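Local coordinates for protein 4-hydroxyphenylpyruvate dioxygenase (Pseudomonas putida, PDB 5HMQ) that catalyses the metal-dependent dehydration of 3-dehydroshikimate to protocatechuate, a step in the breakdown of quinate and shikimate, at residues Phe65-Gly70 and Cys101-Ala106; Ser293-Val298 and Leu369-Gln374; Glu399-Arg404 and Leu411-Gln416. One frame throughout, in Å; residues are numbered along the deposited sequence.

Interaction 1 (Phe65-Gly70 and Cys101-Ala106)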
loop_
_atom_site.group_PDB
_atom_site.type_symbol
_atom_site.label_atom_id
_atom_site.label_comp_id
_atom_site.label_asym_id
_atom_site.label_seq_id
_atom_site.Cartn_x
_atom_site.Cartn_y
_atom_site.Cartn_z
ATOM N N PHE C 65 4.596 25.892 -14.042
ATOM C CA PHE C 65 4.431 26.640 -15.285
ATOM C C PHE C 65 5.537 26.196 -16.234
ATOM O O PHE C 65 6.711 26.508 -16.014
ATOM C CB PHE C 65 4.474 28.146 -15.032
ATOM C CG PHE C 65 4.036 28.971 -16.209
ATOM C CD1 PHE C 65 4.919 29.268 -17.234
ATOM C CD2 PHE C 65 2.734 29.433 -16.300
ATOM C CE1 PHE C 65 4.518 30.027 -18.319
ATOM C CE2 PHE C 65 2.325 30.188 -17.384
ATOM C CZ PHE C 65 3.219 30.485 -18.395
ATOM N N ARG C 66 5.161 25.472 -17.285
ATOM C CA ARG C 66 6.115 24.756 -18.118
ATOM C C ARG C 66 6.419 25.527 -19.396
ATOM O O ARG C 66 5.596 26.305 -19.886
ATOM C CB ARG C 66 5.575 23.371 -18.481
ATOM C CG ARG C 66 5.213 22.508 -17.285
ATOM C CD ARG C 66 4.540 21.212 -17.718
ATOM N NE ARG C 66 4.070 20.435 -16.575
ATOM C CZ ARG C 66 4.814 19.572 -15.892
ATOM N NH1 ARG C 66 6.079 19.370 -16.231
ATOM N NH2 ARG C 66 4.292 18.918 -14.865
ATOM N N ASP C 67 7.618 25.287 -19.929
ATOM C CA ASP C 67 8.035 25.726 -21.259
ATOM C C ASP C 67 7.657 27.167 -21.586
ATOM O O ASP C 67 6.752 27.404 -22.392
ATOM C CB ASP C 67 7.442 24.794 -22.320
ATOM C CG ASP C 67 7.676 23.331 -22.001
ATOM O OD1 ASP C 67 8.757 23.004 -21.465
ATOM O OD2 ASP C 67 6.777 22.510 -22.281
ATOM N N PHE C 68 8.347 28.135 -20.982
ATOM C CA PHE C 68 8.156 29.542 -21.317
ATOM C C PHE C 68 9.353 30.088 -22.086
ATOM O O PHE C 68 9.217 30.459 -23.254
ATOM C CB PHE C 68 7.896 30.383 -20.067
ATOM C CG PHE C 68 7.746 31.848 -20.359
ATOM C CD1 PHE C 68 6.529 32.366 -20.773
ATOM C CD2 PHE C 68 8.831 32.705 -20.246
ATOM C CE1 PHE C 68 6.395 33.714 -21.054
ATOM C CE2 PHE C 68 8.703 34.050 -20.527
ATOM C CZ PHE C 68 7.484 34.556 -20.931
ATOM N N GLU C 69 10.527 30.152 -21.461
ATOM C CA GLU C 69 11.660 30.832 -22.073
ATOM C C GLU C 69 12.145 30.071 -23.301
ATOM O O GLU C 69 12.244 28.840 -23.299
ATOM C CB GLU C 69 12.796 31.005 -21.059
ATOM C CG GLU C 69 13.592 29.746 -20.731
ATOM C CD GLU C 69 12.868 28.810 -19.782
ATOM O OE1 GLU C 69 11.742 29.137 -19.355
ATOM O OE2 GLU C 69 13.429 27.738 -19.472
ATOM N N GLY C 70 12.418 30.814 -24.367
ATOM C CA GLY C 70 12.988 30.235 -25.563
ATOM C C GLY C 70 12.004 29.559 -26.490
ATOM O O GLY C 70 12.432 28.873 -27.423
ATOM N N CYS C 101 9.416 25.965 -14.474
ATOM C CA CYS C 101 10.435 24.952 -14.693
ATOM C C CYS C 101 10.989 25.073 -16.107
ATOM O O CYS C 101 10.273 25.420 -17.051
ATOM C CB CYS C 101 9.882 23.545 -14.448
ATOM S SG CYS C 101 8.293 23.188 -15.223
ATOM N N SER C 102 12.281 24.789 -16.239
ATOM C CA SER C 102 12.990 25.066 -17.481
ATOM C C SER C 102 12.371 24.311 -18.652
ATOM O O SER C 102 11.780 23.239 -18.492
ATOM C CB SER C 102 14.469 24.703 -17.335
ATOM O OG SER C 102 14.634 23.355 -16.930
ATOM N N ASN C 103 12.511 24.895 -19.840
ATOM C CA ASN C 103 11.873 24.365 -21.038
ATOM C C ASN C 103 12.404 22.975 -21.369
ATOM O O ASN C 103 13.599 22.698 -21.239
ATOM C CB ASN C 103 12.116 25.311 -22.217
ATOM C CG ASN C 103 11.035 25.220 -23.274
ATOM O OD1 ASN C 103 10.601 24.127 -23.642
ATOM N ND2 ASN C 103 10.604 26.369 -23.782
ATOM N N VAL C 104 11.505 22.099 -21.810
ATOM C CA VAL C 104 11.878 20.751 -22.224
ATOM C C VAL C 104 11.607 20.484 -23.696
ATOM O O VAL C 104 12.003 19.419 -24.195
ATOM C CB VAL C 104 11.175 19.679 -21.362
ATOM C CG1 VAL C 104 11.516 19.872 -19.894
ATOM C CG2 VAL C 104 9.667 19.723 -21.579
ATOM N N GLN C 105 10.955 21.401 -24.408
ATOM C CA GLN C 105 10.658 21.180 -25.817
ATOM C C GLN C 105 11.947 21.023 -26.616
ATOM O O GLN C 105 12.965 21.661 -26.331
ATOM C CB GLN C 105 9.836 22.343 -26.374
ATOM C CG GLN C 105 8.508 22.558 -25.665
ATOM C CD GLN C 105 7.580 21.366 -25.777
ATOM O OE1 GLN C 105 7.388 20.810 -26.858
ATOM N NE2 GLN C 105 6.992 20.971 -24.654
ATOM N N ALA C 106 11.897 20.162 -27.633
ATOM C CA ALA C 106 13.087 19.908 -28.438
ATOM C C ALA C 106 13.419 21.089 -29.339
ATOM O O ALA C 106 14.595 21.340 -29.623
ATOM C CB ALA C 106 12.901 18.638 -29.268
HETATM O O HOH W 1 10.227 27.115 -19.353
#
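The carboxylate of D67 and the side-chain amide of N103 lie with their planes only 21° apart, D67 OD1 and N103 OD1 approaching to 3.1 Å as two acceptors without a bond, each taking a backbone N-H instead; the amide of Q105 is turned 77° to the same carboxylate. V104 N meets D67 OD1 on the syn side but tilted out of the carboxylate plane, at 2.9 Å, and Q105 NE2 comes down on D67 OD2 from above that plane at 2.8 Å. N103 CG stands anti to its backbone N (chi1 -154°), which lets the amide work in two directions: OD1 closes an Asx turn by accepting from Q105 N, and ND2 donates to E69 O at 3.0 Å. In return, N103 N approaches E69 OE2 from above its carboxylate plane. That oxygen also bonds Y135 OH, while E69 OE1 accepts a hydrogen bond from a water that also bonds F68 N and C101 O. These bonds tie together two loops following neighbouring parallel TIM-barrel strands, 58-66 and 97-101. E69 packs on helix 112-128 and F68 reaches both that helix and helix 76-93; the C101 side chain leans on metal ligand E136 of strand 132-136.

Interaction 2 (Ser293-Val298 and Leu369-Gln374)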
loop_
_atom_site.group_PDB
_atom_site.type_symbol
_atom_site.label_atom_id
_atom_site.label_comp_id
_atom_site.label_asym_id
_atom_site.label_seq_id
_atom_site.Cartn_x
_atom_site.Cartn_y
_atom_site.Cartn_z
ATOM N N SER C 293 19.854 8.652 22.872
ATOM C CA SER C 293 20.585 7.927 23.898
ATOM C C SER C 293 21.502 6.885 23.269
ATOM O O SER C 293 21.240 6.371 22.178
ATOM C CB SER C 293 19.617 7.252 24.868
ATOM O OG SER C 293 20.301 6.349 25.720
ATOM N N ALA C 294 22.585 6.571 23.976
ATOM C CA ALA C 294 23.428 5.451 23.591
ATOM C C ALA C 294 22.734 4.137 23.927
ATOM O O ALA C 294 21.923 4.058 24.855
ATOM C CB ALA C 294 24.782 5.529 24.293
ATOM N N TYR C 295 23.056 3.099 23.160
ATOM C CA TYR C 295 22.420 1.798 23.309
ATOM C C TYR C 295 23.436 0.746 23.727
ATOM O O TYR C 295 24.629 0.857 23.432
ATOM C CB TYR C 295 21.745 1.360 22.007
ATOM C CG TYR C 295 20.821 2.401 21.428
ATOM C CD1 TYR C 295 19.620 2.712 22.051
ATOM C CD2 TYR C 295 21.151 3.077 20.263
ATOM C CE1 TYR C 295 18.773 3.665 21.529
ATOM C CE2 TYR C 295 20.311 4.033 19.732
ATOM C CZ TYR C 295 19.123 4.323 20.370
ATOM O OH TYR C 295 18.282 5.273 19.847
ATOM N N ASP C 296 22.944 -0.283 24.410
ATOM C CA ASP C 296 23.725 -1.462 24.769
ATOM C C ASP C 296 22.958 -2.726 24.392
ATOM O O ASP C 296 22.768 -3.641 25.196
ATOM C CB ASP C 296 24.080 -1.453 26.253
ATOM C CG ASP C 296 25.108 -2.508 26.612
ATOM O OD1 ASP C 296 25.934 -2.849 25.740
ATOM O OD2 ASP C 296 25.089 -2.996 27.760
ATOM N N GLY C 297 22.503 -2.782 23.143
ATOM C CA GLY C 297 21.813 -3.955 22.644
ATOM C C GLY C 297 20.381 -4.070 23.141
ATOM O O GLY C 297 19.774 -3.119 23.648
ATOM N N VAL C 298 19.836 -5.271 22.977
ATOM C CA VAL C 298 18.452 -5.568 23.328
ATOM C C VAL C 298 18.395 -6.058 24.768
ATOM O O VAL C 298 19.139 -6.967 25.155
ATOM C CB VAL C 298 17.857 -6.614 22.370
ATOM C CG1 VAL C 298 16.473 -7.035 22.837
ATOM C CG2 VAL C 298 17.806 -6.070 20.951
ATOM N N LEU C 369 14.857 -2.140 24.654
ATOM C CA LEU C 369 16.191 -1.714 24.267
ATOM C C LEU C 369 16.955 -1.247 25.500
ATOM O O LEU C 369 16.395 -0.568 26.370
ATOM C CB LEU C 369 16.106 -0.583 23.241
ATOM C CG LEU C 369 15.116 -0.771 22.098
ATOM C CD1 LEU C 369 14.956 0.552 21.356
ATOM C CD2 LEU C 369 15.548 -1.894 21.147
ATOM N N ARG C 370 18.239 -1.597 25.566
ATOM C CA ARG C 370 19.100 -1.098 26.632
ATOM C C ARG C 370 19.582 0.292 26.255
ATOM O O ARG C 370 20.406 0.441 25.350
ATOM C CB ARG C 370 20.280 -2.032 26.865
ATOM C CG ARG C 370 19.953 -3.311 27.602
ATOM C CD ARG C 370 21.197 -3.874 28.261
ATOM N NE ARG C 370 20.976 -5.217 28.785
ATOM C CZ ARG C 370 21.385 -6.331 28.187
ATOM N NH1 ARG C 370 22.045 -6.269 27.037
ATOM N NH2 ARG C 370 21.140 -7.509 28.745
ATOM N N VAL C 371 19.074 1.309 26.939
ATOM C CA VAL C 371 19.449 2.692 26.677
ATOM C C VAL C 371 20.186 3.235 27.891
ATOM O O VAL C 371 19.832 2.927 29.036
ATOM C CB VAL C 371 18.226 3.566 26.325
ATOM C CG1 VAL C 371 17.590 3.081 25.032
ATOM C CG2 VAL C 371 17.209 3.563 27.457
ATOM N N LYS C 372 21.226 4.033 27.639
ATOM C CA LYS C 372 21.991 4.617 28.734
ATOM C C LYS C 372 21.241 5.769 29.388
ATOM O O LYS C 372 21.220 5.881 30.619
ATOM C CB LYS C 372 23.356 5.087 28.236
ATOM C CG LYS C 372 24.227 5.678 29.324
ATOM C CD LYS C 372 25.632 5.926 28.820
ATOM C CE LYS C 372 26.559 6.309 29.951
ATOM N NZ LYS C 372 27.968 5.954 29.632
ATOM N N ASP C 373 20.625 6.627 28.581
ATOM C CA ASP C 373 19.877 7.784 29.064
ATOM C C ASP C 373 18.414 7.568 28.683
ATOM O O ASP C 373 18.011 7.847 27.549
ATOM C CB ASP C 373 20.438 9.075 28.474
ATOM C CG ASP C 373 19.920 10.317 29.175
ATOM O OD1 ASP C 373 18.887 10.232 29.870
ATOM O OD2 ASP C 373 20.556 11.383 29.033
ATOM N N GLN C 374 17.623 7.085 29.642
ATOM C CA GLN C 374 16.230 6.749 29.364
ATOM C C GLN C 374 15.407 7.988 29.032
ATOM O O GLN C 374 14.592 7.969 28.102
ATOM C CB GLN C 374 15.633 6.007 30.559
ATOM C CG GLN C 374 14.121 5.913 30.560
ATOM C CD GLN C 374 13.588 5.320 31.847
ATOM O OE1 GLN C 374 13.536 4.099 32.010
ATOM N NE2 GLN C 374 13.195 6.183 32.777
#
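Y295 and V371 form an antiparallel non-hydrogen-bonded pair, as do V298 and L369, and the register slips by one residue between them, a beta bulge at the corner where G297 has positive phi, with bonds from D296 N to R370 O and from R370 N to G297 O holding the chains together through it. The side chain of R370 runs extended from CG to NE across D296 and G297. Its NH1 points almost straight at D296 O, 3.3 Å away and in the guanidinium plane, while V298 O sits over one face of the group, offset toward its rim. The carboxylate of D296 offers charge alone, with OD2 4.5 Å from NH1 and well out of the guanidinium plane. The firmer ionic partners are E299, which takes NE, and D340, which takes NH1. The bonds to D296 O, E299 and D340 probably fix the rotation of the guanidinium group. At the other end, S293 OG lies anti to the backbone N (chi1 169°), and there it accepts from D373 N at 2.9 Å and donates to A294 O. K372 N reaches A294 O from the opposite face of that carbonyl, also at 2.9 Å. S293 O lies over the centre of the Y295 ring, 3.4 Å above its plane, and V371 CG1 meets the ring edge at CD1, 3.6 Å away; the hydroxyl of Y295 bonds F466 O. D373, just before helix 374-383, is the N-cap and bonds A376 N through OD1. Adjacent antiparallel strands joined through a beta bulge, one leading through a two-residue link into a helix capped by D373, belong here to the first VOC (glyoxalase-type) module of the dioxygenase-like domain.

Interaction 3 (Glu399-Arg404 and Leu411-Gln416)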
loop_
_atom_site.group_PDB
_atom_site.type_symbol
_atom_site.label_atom_id
_atom_site.label_comp_id
_atom_site.label_asym_id
_atom_site.label_seq_id
_atom_site.Cartn_x
_atom_site.Cartn_y
_atom_site.Cartn_z
ATOM N N GLU C 399 7.000 -0.945 33.650
ATOM C CA GLU C 399 7.116 0.271 34.441
ATOM C C GLU C 399 8.086 1.285 33.844
ATOM O O GLU C 399 8.155 2.416 34.337
ATOM C CB GLU C 399 7.527 -0.077 35.878
ATOM C CG GLU C 399 6.560 -1.058 36.534
ATOM C CD GLU C 399 6.572 -0.988 38.048
ATOM O OE1 GLU C 399 7.197 -0.061 38.602
ATOM O OE2 GLU C 399 5.938 -1.858 38.685
ATOM N N VAL C 400 8.816 0.917 32.796
ATOM C CA VAL C 400 9.662 1.855 32.061
ATOM C C VAL C 400 8.820 2.488 30.957
ATOM O O VAL C 400 7.767 1.941 30.596
ATOM C CB VAL C 400 10.900 1.151 31.483
ATOM C CG1 VAL C 400 11.763 0.585 32.602
ATOM C CG2 VAL C 400 10.483 0.056 30.511
ATOM N N PRO C 401 9.221 3.628 30.401
ATOM C CA PRO C 401 8.470 4.197 29.277
ATOM C C PRO C 401 8.601 3.342 28.024
ATOM O O PRO C 401 9.542 2.563 27.857
ATOM C CB PRO C 401 9.105 5.579 29.079
ATOM C CG PRO C 401 10.449 5.482 29.718
ATOM C CD PRO C 401 10.301 4.522 30.855
ATOM N N ALA C 402 7.618 3.494 27.137
ATOM C CA ALA C 402 7.569 2.758 25.885
ATOM C C ALA C 402 7.259 3.705 24.733
ATOM O O ALA C 402 6.572 4.715 24.907
ATOM C CB ALA C 402 6.522 1.635 25.933
ATOM N N VAL C 403 7.785 3.374 23.556
ATOM C CA VAL C 403 7.516 4.105 22.324
ATOM C C VAL C 403 6.816 3.163 21.353
ATOM O O VAL C 403 7.243 2.015 21.180
ATOM C CB VAL C 403 8.806 4.674 21.704
ATOM C CG1 VAL C 403 8.502 5.363 20.381
ATOM C CG2 VAL C 403 9.476 5.634 22.670
ATOM N N ARG C 404 5.741 3.643 20.731
ATOM C CA ARG C 404 4.967 2.822 19.811
ATOM C C ARG C 404 5.664 2.774 18.455
ATOM O O ARG C 404 6.015 3.814 17.889
ATOM C CB ARG C 404 3.548 3.379 19.677
ATOM C CG ARG C 404 2.579 2.552 18.824
ATOM C CD ARG C 404 1.459 3.421 18.255
ATOM N NE ARG C 404 0.429 2.647 17.560
ATOM C CZ ARG C 404 0.393 2.396 16.257
ATOM N NH1 ARG C 404 1.345 2.854 15.456
ATOM N NH2 ARG C 404 -0.608 1.680 15.756
ATOM N N LEU C 411 8.309 -0.331 21.988
ATOM C CA LEU C 411 9.742 -0.294 22.274
ATOM C C LEU C 411 9.931 0.227 23.693
ATOM O O LEU C 411 9.704 1.412 23.957
ATOM C CB LEU C 411 10.491 0.580 21.268
ATOM C CG LEU C 411 10.537 0.122 19.810
ATOM C CD1 LEU C 411 11.080 1.226 18.924
ATOM C CD2 LEU C 411 11.392 -1.129 19.676
ATOM N N TYR C 412 10.343 -0.653 24.603
ATOM C CA TYR C 412 10.591 -0.256 25.983
ATOM C C TYR C 412 11.974 0.365 26.122
ATOM O O TYR C 412 12.954 -0.125 25.553
ATOM C CB TYR C 412 10.483 -1.449 26.931
ATOM C CG TYR C 412 9.221 -2.264 26.798
ATOM C CD1 TYR C 412 7.982 -1.727 27.118
ATOM C CD2 TYR C 412 9.275 -3.588 26.389
ATOM C CE1 TYR C 412 6.829 -2.480 27.008
ATOM C CE2 TYR C 412 8.135 -4.347 26.286
ATOM C CZ TYR C 412 6.914 -3.791 26.591
ATOM O OH TYR C 412 5.774 -4.554 26.478
ATOM N N LEU C 413 12.050 1.445 26.894
ATOM C CA LEU C 413 13.303 2.149 27.148
ATOM C C LEU C 413 13.793 1.739 28.533
ATOM O O LEU C 413 13.385 2.319 29.544
ATOM C CB LEU C 413 13.105 3.657 27.037
ATOM C CG LEU C 413 12.430 4.115 25.741
ATOM C CD1 LEU C 413 12.232 5.621 25.732
ATOM C CD2 LEU C 413 13.234 3.666 24.530
ATOM N N VAL C 414 14.674 0.742 28.580
ATOM C CA VAL C 414 15.138 0.157 29.833
ATOM C C VAL C 414 16.505 0.738 30.161
ATOM O O VAL C 414 17.462 0.579 29.392
ATOM C CB VAL C 414 15.199 -1.375 29.746
ATOM C CG1 VAL C 414 15.735 -1.957 31.045
ATOM C CG2 VAL C 414 13.822 -1.938 29.435
ATOM N N GLU C 415 16.591 1.416 31.303
ATOM C CA GLU C 415 17.847 1.917 31.839
ATOM C C GLU C 415 18.395 0.929 32.862
ATOM O O GLU C 415 17.722 0.605 33.845
ATOM C CB GLU C 415 17.648 3.300 32.464
ATOM C CG GLU C 415 18.833 4.242 32.299
ATOM C CD GLU C 415 18.516 5.655 32.759
ATOM O OE1 GLU C 415 18.100 5.824 33.926
ATOM O OE2 GLU C 415 18.667 6.596 31.950
ATOM N N GLN C 416 19.600 0.438 32.607
ATOM C CA GLN C 416 20.427 -0.296 33.558
ATOM C C GLN C 416 20.479 0.389 34.924
ATOM O O GLN C 416 20.740 1.593 35.010
ATOM C CB GLN C 416 21.852 -0.452 32.992
ATOM C CG GLN C 416 22.501 0.843 32.440
ATOM C CD GLN C 416 21.730 1.479 31.287
ATOM O OE1 GLN C 416 21.129 0.784 30.465
ATOM N NE2 GLN C 416 21.702 2.804 31.257
#
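Backbone hydrogen bonds pair V403 with L411: V403 N donates to L411 O at 2.8 Å and L411 N returns one to V403 O at 2.7 Å, the reciprocal set of an antiparallel hydrogen-bonded pair. A third, from L413 N to P401 O at 2.9 Å, is close to straight at 171° and carries the ladder past strand 402-404. CA-H...O contacts fill the intervening positions, A402 CA lying 3.2 Å from L411 O and Y412 CA touching P401 O.

Apolar contacts divide between the two faces. On one, A402 CB meets Y412 CD1 obliquely, and V400 CG2 touches both Y412 CB, 3.9 Å away, and V414 CG2. The V400 side chain crosses that of Y412 at about a right angle, and its CB rests against L413 O. Beyond these carbons the phenol oxygen of Y412 bonds E302. On the other face, V403 CG2 meets L413 CD1 at 4.1 Å, and the P401 ring lies crosswise to L413 with CG against CB. Helix 374-383 covers this face through A377, L378 and A381, and helix 455-465 packs on V403 and L411.

The two strands form a beta hairpin in the mixed sheet, with 402-404 also paired to 388-389 and 410-414 to 363-371. Across the hairpin itself every polar bond is made by backbone atoms, while the side chains that meet are apolar in their touching parts; the join therefore rests on main-chain pairing and close hydrocarbon packing, without any charged pair.

Overall arrangement
Interactions 2 and 3 are neighbours in one sheet of the dioxygenase-like domain, their centres about 10 Å apart. Strands 363-371 and 410-414 run side by side between them, and the tail of the hairpin probably bonds back to interaction 2: E415 OE2 accepts from Q374 N at 2.6 Å, and Q416 NE2 reaches V371 O at 2.9 Å. Interaction 1 lies on the opposite side of the chain's centre, in the TIM barrel, its centre about 53 and 54 Å from those of interactions 2 and 3. It is the contact near the catalytic metal, with the C101 side chain about 7 Å from the magnesium ion. Interaction 2 stands farther from the second magnesium, which is about 14 Å from the V298 side chain.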